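Local atomic coordinates of MstE (Scytonema sp. PCC 10023, PDB entry 6SBF), a protein that probably cyclises linear isoprenoid precursors by class II (type II) terpene cyclase chemistry, building the polycyclic scaffolds of merosterols. Residues Trp212-Tyr217 with Ser264-Trp270; Leu272-Leu276 with Asn358-Ala363. The protein carries 1 engineered substitution. All blocks are in the same frame, centred on the assembly; numbering follows the deposited sequence.

Contact 1: residues Trp212-Tyr217 with Ser264-Trp270; sequences WSDHEY and STFATAW
Tyr217 brings the edge of its ring to the indole face of Trp270, in a T-shaped (edge-to-face) pair whose planes meet at 73°. Its CD2 lies 3.4 Å from Trp270 NE1, and its CA sits over the five-membered ring in a CH-pi contact, so backbone and side chain both rest on the indole. Phe266, with CG anti to its backbone N (chi1 -177°), extends into the same cluster: its CZ is 3.9 Å from Tyr217 CD2, and its CE2 is 4.0 Å from Trp212 CE3. This aromatic end is the tight part. Toward Ser264 the contact becomes polar and looser: a water bonds Asp214 OD2 and Ser264 OG at 2.6 Å each, donating to the carboxylate and accepting from the hydroxyl. Ser264 is also the N-cap residue of helix 265-275, its OG accepting from Ala267 N. Between the two ends, Glu216 OE2 meets Ala267 CB at 3.5 Å, while Glu216 OE1 forms a salt bridge with Arg248. In this alpha6-alpha6 barrel cyclase the starts of helices 215-229 and 265-275 are thus joined by rings and a shared water, and Asp214, meeting Ser264 through that water, is probably held in a defined orientation.

Contact 2: residues Leu272-Leu276 with Asn358-Ala363; sequences LRLLL and NSLVKA
Arg273 and Asn358 meet where helix 265-275 packs against helix 350-363, two of the helices of the alpha6-alpha6 barrel fold. The arginine can be followed outward from CB, which leads to CG lying 4.0 Å from Ser359 CB. Next, CD comes 3.4 Å from Asn358 OD1. The chain then bends at chi3 (57°), bringing NE to 4.0 Å from Lys362 CE, which lies over one face of the guanidinium. At the tip the two amino groups part company: NH1 gives Asn358 OD1 a weak hydrogen bond of 2.8 Å, bent to 128° at the hydrogen, whereas NH2 makes a salt bridge with Glu224 of helix 215-229. The amide and guanidinium planes are turned 30° from each other, and Asn358 ND2 is tied separately to the carbonyl of Met68. An alanine in place of Arg273 would probably leave Glu224 without its mate and Asn358 OD1 without this donor, opening a gap beside the aliphatic part of Lys362. The remainder of the interface is largely apolar. Leu272 places CD1 3.9 Å from Ala363 CB and sets CD2 beside Ser359 OG, a hydroxyl bonded to the carbonyl of Val356 in its own helix. Further along, Leu276 sets its two methyls against the last turn of helix 350-363: CD1 touches Lys362 CB at 3.6 Å, and CD2 rests 3.7 Å from Ala363 CA.

Overall arrangement
Both contacts use helix 265-275, contact 1 at its start and contact 2 near its end, so this one helix is packed against helix 215-229 and helix 350-363 in turn. Their centres lie about 12 Å apart, and they touch directly where Ala269 O meets Ser359 CB at 3.4 Å. Contact 1 is nearer the centre of the chain and wholly buried, built from aromatic rings with a water at its polar end. Contact 2 lies farther out; it pairs leucine packing with a polar arginine-asparagine contact, and partly exposed Leu276 and Lys362 mark its outer side. The salt bridge from Arg273 to Glu224 links contact 2 back to helix 215-229, the helix that also serves contact 1.

Contact 1: residues Trp212-Tyr217 with Ser264-Trp270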
ATOM      1  N   TRP A 212      -7.800  -4.690   2.246  1.00 14.66           N
ATOM      2  CA  TRP A 212      -7.745  -3.440   3.003  1.00 15.40           C
ATOM      3  C   TRP A 212      -9.116  -2.912   3.297  1.00 16.04           C
ATOM      4  O   TRP A 212      -9.984  -2.894   2.411  1.00 16.79           O
ATOM      5  CB  TRP A 212      -6.970  -2.377   2.210  1.00 15.13           C
ATOM      6  CG  TRP A 212      -5.557  -2.786   1.921  1.00 14.67           C
ATOM      7  CD1 TRP A 212      -5.149  -3.440   0.812  1.00 18.05           C
ATOM      8  CD2 TRP A 212      -4.447  -2.815   2.844  1.00 14.81           C
ATOM      9  NE1 TRP A 212      -3.854  -3.792   0.910  1.00 19.17           N
ATOM     10  CE2 TRP A 212      -3.397  -3.421   2.159  1.00 17.54           C
ATOM     11  CE3 TRP A 212      -4.259  -2.377   4.147  1.00 16.65           C
ATOM     12  CZ2 TRP A 212      -2.143  -3.570   2.738  1.00 19.50           C
ATOM     13  CZ3 TRP A 212      -3.049  -2.587   4.752  1.00 17.98           C
ATOM     14  CH2 TRP A 212      -1.980  -3.119   4.024  1.00 19.37           C
ATOM     15  N   SER A 213      -9.260  -2.358   4.482  1.00 16.31           N
ATOM     16  CA  SER A 213     -10.502  -1.688   4.891  1.00 17.96           C
ATOM     17  C   SER A 213     -10.642  -0.359   4.150  1.00 16.78           C
ATOM     18  O   SER A 213     -11.765   0.086   3.861  1.00 19.09           O
ATOM     19  CB  SER A 213     -10.416  -1.424   6.412  1.00 21.24           C
ATOM     20  OG  SER A 213     -10.383  -2.581   7.222  1.00 26.40           O
ATOM     21  N   ASP A 214      -9.513   0.336   3.941  1.00 12.70           N
ATOM     22  CA  ASP A 214      -9.573   1.750   3.520  1.00 12.13           C
ATOM     23  C   ASP A 214      -9.506   1.823   1.995  1.00 12.11           C
ATOM     24  O   ASP A 214      -8.399   1.599   1.379  1.00 13.07           O
ATOM     25  CB  ASP A 214      -8.440   2.524   4.166  1.00 12.99           C
ATOM     26  CG  ASP A 214      -8.558   2.569   5.678  1.00 13.60           C
ATOM     27  OD1 ASP A 214      -9.626   2.996   6.159  1.00 16.51           O
ATOM     28  OD2 ASP A 214      -7.606   2.188   6.384  1.00 15.27           O
ATOM     29  N   HIS A 215     -10.590   2.211   1.327  1.00 12.60           N
ATOM     30  CA  HIS A 215     -10.689   2.252  -0.133  1.00 12.87           C
ATOM     31  C   HIS A 215      -9.739   3.299  -0.735  1.00 11.56           C
ATOM     32  O   HIS A 215      -9.477   3.212  -1.944  1.00 11.90           O
ATOM     33  CB  HIS A 215     -12.109   2.612  -0.563  1.00 13.22           C
ATOM     34  CG  HIS A 215     -13.173   1.709  -0.065  1.00 14.85           C
ATOM     35  ND1 HIS A 215     -12.968   0.349   0.108  1.00 16.54           N
ATOM     36  CD2 HIS A 215     -14.477   1.975   0.240  1.00 17.96           C
ATOM     37  CE1 HIS A 215     -14.117  -0.188   0.549  1.00 18.31           C
ATOM     38  NE2 HIS A 215     -15.033   0.791   0.654  1.00 19.37           N
ATOM     39  N   GLU A 216      -9.250   4.239   0.059  1.00 11.58           N
ATOM     40  CA  GLU A 216      -8.286   5.253  -0.444  1.00 11.58           C
ATOM     41  C   GLU A 216      -7.023   4.585  -1.001  1.00 11.48           C
ATOM     42  O   GLU A 216      -6.470   5.121  -1.929  1.00 12.76           O
ATOM     43  CB  GLU A 216      -7.974   6.239   0.675  1.00 12.76           C
ATOM     44  CG  GLU A 216      -9.184   7.034   1.186  1.00 13.67           C
ATOM     45  CD  GLU A 216     -10.162   6.288   2.058  1.00 14.04           C
ATOM     46  OE1 GLU A 216     -11.321   6.804   2.217  1.00 14.89           O
ATOM     47  OE2 GLU A 216      -9.779   5.223   2.621  1.00 14.55           O
ATOM     48  N   TYR A 217      -6.590   3.494  -0.401  1.00 11.51           N
ATOM     49  CA  TYR A 217      -5.413   2.762  -0.882  1.00 11.83           C
ATOM     50  C   TYR A 217      -5.618   2.309  -2.315  1.00 11.25           C
ATOM     51  O   TYR A 217      -4.812   2.659  -3.222  1.00 12.32           O
ATOM     52  CB  TYR A 217      -5.156   1.588   0.062  1.00 12.59           C
ATOM     53  CG  TYR A 217      -4.081   0.627  -0.363  1.00 12.19           C
ATOM     54  CD1 TYR A 217      -4.313  -0.426  -1.191  1.00 14.01           C
ATOM     55  CD2 TYR A 217      -2.804   0.725   0.145  1.00 15.38           C
ATOM     56  CE1 TYR A 217      -3.344  -1.354  -1.542  1.00 14.46           C
ATOM     57  CE2 TYR A 217      -1.807  -0.183  -0.197  1.00 14.82           C
ATOM     58  CZ  TYR A 217      -2.060  -1.227  -1.043  1.00 13.08           C
ATOM     59  OH  TYR A 217      -1.079  -2.131  -1.367  1.00 14.87           O
ATOM     60  N   SER A 264      -8.156   8.857  10.141  1.00 13.10           N
ATOM     61  CA  SER A 264      -7.205   7.759   9.935  1.00 12.36           C
ATOM     62  C   SER A 264      -5.924   8.312   9.270  1.00 12.22           C
ATOM     63  O   SER A 264      -6.022   8.889   8.161  1.00 13.31           O
ATOM     64  CB  SER A 264      -7.781   6.713   9.061  1.00 12.98           C
ATOM     65  OG  SER A 264      -6.766   5.905   8.512  1.00 13.48           O
ATOM     66  N   THR A 265      -4.776   8.151   9.886  1.00 13.09           N
ATOM     67  CA  THR A 265      -3.521   8.594   9.284  1.00 12.93           C
ATOM     68  C   THR A 265      -3.262   7.867   7.978  1.00 12.18           C
ATOM     69  O   THR A 265      -2.852   8.528   6.982  1.00 12.80           O
ATOM     70  CB  THR A 265      -2.371   8.480  10.273  1.00 13.98           C
ATOM     71  OG1 THR A 265      -2.370   7.180  10.823  1.00 15.59           O
ATOM     72  CG2 THR A 265      -2.460   9.521  11.376  1.00 15.78           C
ATOM     73  N   PHE A 266      -3.498   6.580   7.904  1.00 12.57           N
ATOM     74  CA  PHE A 266      -3.277   5.771   6.690  1.00 12.39           C
ATOM     75  C   PHE A 266      -4.196   6.196   5.573  1.00 12.30           C
ATOM     76  O   PHE A 266      -3.747   6.398   4.416  1.00 12.56           O
ATOM     77  CB  PHE A 266      -3.388   4.282   7.026  1.00 12.31           C
ATOM     78  CG  PHE A 266      -3.123   3.305   5.921  1.00 11.37           C
ATOM     79  CD1 PHE A 266      -1.819   3.061   5.502  1.00 11.60           C
ATOM     80  CD2 PHE A 266      -4.135   2.563   5.351  1.00 12.29           C
ATOM     81  CE1 PHE A 266      -1.577   2.098   4.530  1.00 12.56           C
ATOM     82  CE2 PHE A 266      -3.922   1.579   4.434  1.00 12.70           C
ATOM     83  CZ  PHE A 266      -2.617   1.347   4.021  1.00 12.73           C
ATOM     84  N   ALA A 267      -5.491   6.293   5.840  1.00 11.82           N
ATOM     85  CA  ALA A 267      -6.462   6.613   4.790  1.00 11.54           C
ATOM     86  C   ALA A 267      -6.183   8.055   4.340  1.00 11.49           C
ATOM     87  O   ALA A 267      -6.382   8.353   3.158  1.00 12.47           O
ATOM     88  CB  ALA A 267      -7.887   6.419   5.279  1.00 13.27           C
ATOM     89  N   THR A 268      -5.853   8.953   5.247  1.00 11.44           N
ATOM     90  CA  THR A 268      -5.603  10.367   4.894  1.00 12.34           C
ATOM     91  C   THR A 268      -4.356  10.478   3.988  1.00 12.64           C
ATOM     92  O   THR A 268      -4.398  11.229   3.008  1.00 12.45           O
ATOM     93  CB  THR A 268      -5.474  11.258   6.128  1.00 12.19           C
ATOM     94  OG1 THR A 268      -6.691  11.146   6.876  1.00 12.98           O
ATOM     95  CG2 THR A 268      -5.225  12.691   5.801  1.00 12.77           C
ATOM     96  N   ALA A 269      -3.317   9.722   4.269  1.00 11.39           N
ATOM     97  CA  ALA A 269      -2.083   9.768   3.453  1.00 11.27           C
ATOM     98  C   ALA A 269      -2.400   9.244   2.056  1.00 11.15           C
ATOM     99  O   ALA A 269      -1.958   9.866   1.050  1.00 12.00           O
ATOM    100  CB  ALA A 269      -1.017   8.930   4.127  1.00 11.69           C
ATOM    101  N   TRP A 270      -3.175   8.172   1.943  1.00 10.87           N
ATOM    102  CA  TRP A 270      -3.521   7.688   0.603  1.00 11.08           C
ATOM    103  C   TRP A 270      -4.432   8.699  -0.104  1.00 11.55           C
ATOM    104  O   TRP A 270      -4.297   8.863  -1.330  1.00 12.29           O
ATOM    105  CB  TRP A 270      -4.100   6.259   0.654  1.00 11.48           C
ATOM    106  CG  TRP A 270      -3.015   5.227   0.760  1.00 12.18           C
ATOM    107  CD1 TRP A 270      -2.654   4.431   1.811  1.00 13.59           C
ATOM    108  CD2 TRP A 270      -2.085   4.911  -0.302  1.00 11.72           C
ATOM    109  NE1 TRP A 270      -1.591   3.641   1.474  1.00 13.60           N
ATOM    110  CE2 TRP A 270      -1.194   3.936   0.205  1.00 12.61           C
ATOM    111  CE3 TRP A 270      -1.894   5.379  -1.591  1.00 12.60           C
ATOM    112  CZ2 TRP A 270      -0.168   3.404  -0.590  1.00 14.25           C
ATOM    113  CZ3 TRP A 270      -0.916   4.831  -2.374  1.00 13.28           C
ATOM    114  CH2 TRP A 270      -0.058   3.886  -1.871  1.00 14.55           C
TER
HETATM  115  O   HOH W   1      -7.273   3.344   8.687  1.00 12.98           O

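Contact 2: residues Leu272-Leu276 with Asn358-Ala363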
ATOM      1  N   LEU A 272      -4.364  11.890   0.235  1.00 11.62           N
ATOM      2  CA  LEU A 272      -3.454  12.995  -0.170  1.00 12.25           C
ATOM      3  C   LEU A 272      -2.765  12.599  -1.479  1.00 12.05           C
ATOM      4  O   LEU A 272      -2.706  13.453  -2.415  1.00 13.68           O
ATOM      5  CB  LEU A 272      -2.516  13.309   0.973  1.00 12.81           C
ATOM      6  CG  LEU A 272      -1.442  14.352   0.694  1.00 13.05           C
ATOM      7  CD1 LEU A 272      -2.064  15.637   0.183  1.00 14.20           C
ATOM      8  CD2 LEU A 272      -0.589  14.586   1.923  1.00 13.55           C
ATOM      9  N   ARG A 273      -2.292  11.365  -1.609  1.00 12.39           N
ATOM     10  CA  ARG A 273      -1.665  10.940  -2.864  1.00 13.28           C
ATOM     11  C   ARG A 273      -2.703  11.026  -4.011  1.00 13.03           C
ATOM     12  O   ARG A 273      -2.345  11.494  -5.105  1.00 13.97           O
ATOM     13  CB  ARG A 273      -1.149   9.519  -2.760  1.00 14.91           C
ATOM     14  CG  ARG A 273       0.159   9.470  -2.066  1.00 17.19           C
ATOM     15  CD  ARG A 273       0.805   8.094  -2.094  1.00 17.37           C
ATOM     16  NE  ARG A 273       1.068   7.435  -3.389  1.00 15.31           N
ATOM     17  CZ  ARG A 273       1.971   6.459  -3.563  1.00 15.08           C
ATOM     18  NH1 ARG A 273       2.842   6.166  -2.619  1.00 16.77           N
ATOM     19  NH2 ARG A 273       2.007   5.767  -4.691  1.00 16.80           N
ATOM     20  N   LEU A 274      -3.912  10.570  -3.782  1.00 12.08           N
ATOM     21  CA  LEU A 274      -4.967  10.646  -4.820  1.00 12.44           C
ATOM     22  C   LEU A 274      -5.160  12.096  -5.272  1.00 12.38           C
ATOM     23  O   LEU A 274      -5.278  12.369  -6.495  1.00 14.42           O
ATOM     24  CB  LEU A 274      -6.247  10.057  -4.255  1.00 12.69           C
ATOM     25  CG  LEU A 274      -7.508  10.217  -5.110  1.00 13.35           C
ATOM     26  CD1 LEU A 274      -7.418   9.609  -6.474  1.00 13.52           C
ATOM     27  CD2 LEU A 274      -8.679   9.586  -4.331  1.00 14.01           C
ATOM     28  N   LEU A 275      -5.180  13.016  -4.351  1.00 12.32           N
ATOM     29  CA  LEU A 275      -5.479  14.441  -4.638  1.00 14.06           C
ATOM     30  C   LEU A 275      -4.319  15.118  -5.409  1.00 14.48           C
ATOM     31  O   LEU A 275      -4.534  16.173  -5.972  1.00 16.37           O
ATOM     32  CB  LEU A 275      -5.808  15.221  -3.368  1.00 15.03           C
ATOM     33  CG  LEU A 275      -7.110  14.806  -2.659  1.00 17.92           C
ATOM     34  CD1 LEU A 275      -7.188  15.508  -1.329  1.00 22.05           C
ATOM     35  CD2 LEU A 275      -8.317  15.069  -3.518  1.00 21.64           C
ATOM     36  N   LEU A 276      -3.135  14.507  -5.464  1.00 14.21           N
ATOM     37  CA  LEU A 276      -2.021  15.042  -6.276  1.00 14.68           C
ATOM     38  C   LEU A 276      -2.294  14.823  -7.750  1.00 15.68           C
ATOM     39  O   LEU A 276      -1.533  15.386  -8.574  1.00 18.69           O
ATOM     40  CB  LEU A 276      -0.736  14.369  -5.865  1.00 15.90           C
ATOM     41  CG  LEU A 276      -0.288  14.732  -4.446  1.00 19.40           C
ATOM     42  CD1 LEU A 276       0.888  13.896  -4.080  1.00 24.10           C
ATOM     43  CD2 LEU A 276       0.108  16.218  -4.399  1.00 24.04           C
ATOM     44  N   ASN A 358       5.786   9.272   2.635  1.00 12.40           N
ATOM     45  CA  ASN A 358       5.741   9.304   1.169  1.00 12.95           C
ATOM     46  C   ASN A 358       4.749  10.363   0.668  1.00 12.88           C
ATOM     47  O   ASN A 358       5.034  11.152  -0.250  1.00 13.03           O
ATOM     48  CB  ASN A 358       5.457   7.927   0.647  1.00 13.72           C
ATOM     49  CG  ASN A 358       5.149   7.908  -0.818  1.00 13.77           C
ATOM     50  OD1 ASN A 358       4.038   8.222  -1.210  1.00 16.17           O
ATOM     51  ND2 ASN A 358       6.115   7.487  -1.621  1.00 13.83           N
ATOM     52  N   SER A 359       3.555  10.382   1.264  1.00 11.83           N
ATOM     53  CA  SER A 359       2.503  11.320   0.792  1.00 11.72           C
ATOM     54  C   SER A 359       2.994  12.754   1.009  1.00 11.86           C
ATOM     55  O   SER A 359       2.687  13.617   0.193  1.00 12.57           O
ATOM     56  CB  SER A 359       1.168  11.023   1.463  1.00 12.53           C
ATOM     57  OG  SER A 359       1.117  11.416   2.855  1.00 14.07           O
ATOM     58  N   LEU A 360       3.680  13.031   2.122  1.00 11.69           N
ATOM     59  CA  LEU A 360       4.121  14.403   2.447  1.00 12.73           C
ATOM     60  C   LEU A 360       5.254  14.840   1.479  1.00 11.61           C
ATOM     61  O   LEU A 360       5.261  15.981   1.042  1.00 13.36           O
ATOM     62  CB  LEU A 360       4.592  14.481   3.889  1.00 11.81           C
ATOM     63  CG  LEU A 360       3.525  14.305   4.958  1.00 13.00           C
ATOM     64  CD1 LEU A 360       4.164  14.348   6.340  1.00 15.15           C
ATOM     65  CD2 LEU A 360       2.452  15.368   4.829  1.00 14.67           C
ATOM     66  N   VAL A 361       6.162  13.923   1.182  1.00 12.61           N
ATOM     67  CA  VAL A 361       7.218  14.206   0.183  1.00 13.56           C
ATOM     68  C   VAL A 361       6.587  14.546  -1.172  1.00 13.19           C
ATOM     69  O   VAL A 361       6.972  15.548  -1.817  1.00 16.29           O
ATOM     70  CB  VAL A 361       8.213  13.046   0.098  1.00 14.49           C
ATOM     71  CG1 VAL A 361       9.213  13.280  -1.022  1.00 18.25           C
ATOM     72  CG2 VAL A 361       8.988  12.859   1.380  1.00 15.77           C
ATOM     73  N   LYS A 362       5.626  13.755  -1.608  1.00 13.02           N
ATOM     74  CA  LYS A 362       5.009  13.972  -2.926  1.00 14.45           C
ATOM     75  C   LYS A 362       4.183  15.251  -2.908  1.00 15.31           C
ATOM     76  O   LYS A 362       4.108  15.905  -3.951  1.00 17.44           O
ATOM     77  CB  LYS A 362       4.212  12.735  -3.306  1.00 13.91           C
ATOM     78  CG  LYS A 362       4.999  11.454  -3.541  1.00 16.97           C
ATOM     79  CD  LYS A 362       4.204  10.204  -3.871  1.00 19.29           C
ATOM     80  CE  LYS A 362       3.219  10.370  -4.975  1.00 24.27           C
ATOM     81  NZ  LYS A 362       3.963  10.407  -6.250  1.00 32.06           N
ATOM     82  N   ALA A 363       3.532  15.603  -1.791  1.00 13.86           N
ATOM     83  CA  ALA A 363       2.627  16.752  -1.785  1.00 14.78           C
ATOM     84  C   ALA A 363       3.343  18.073  -1.617  1.00 16.76           C
ATOM     85  O   ALA A 363       2.752  19.115  -1.979  1.00 17.94           O
ATOM     86  CB  ALA A 363       1.617  16.550  -0.729  1.00 16.80           C
TER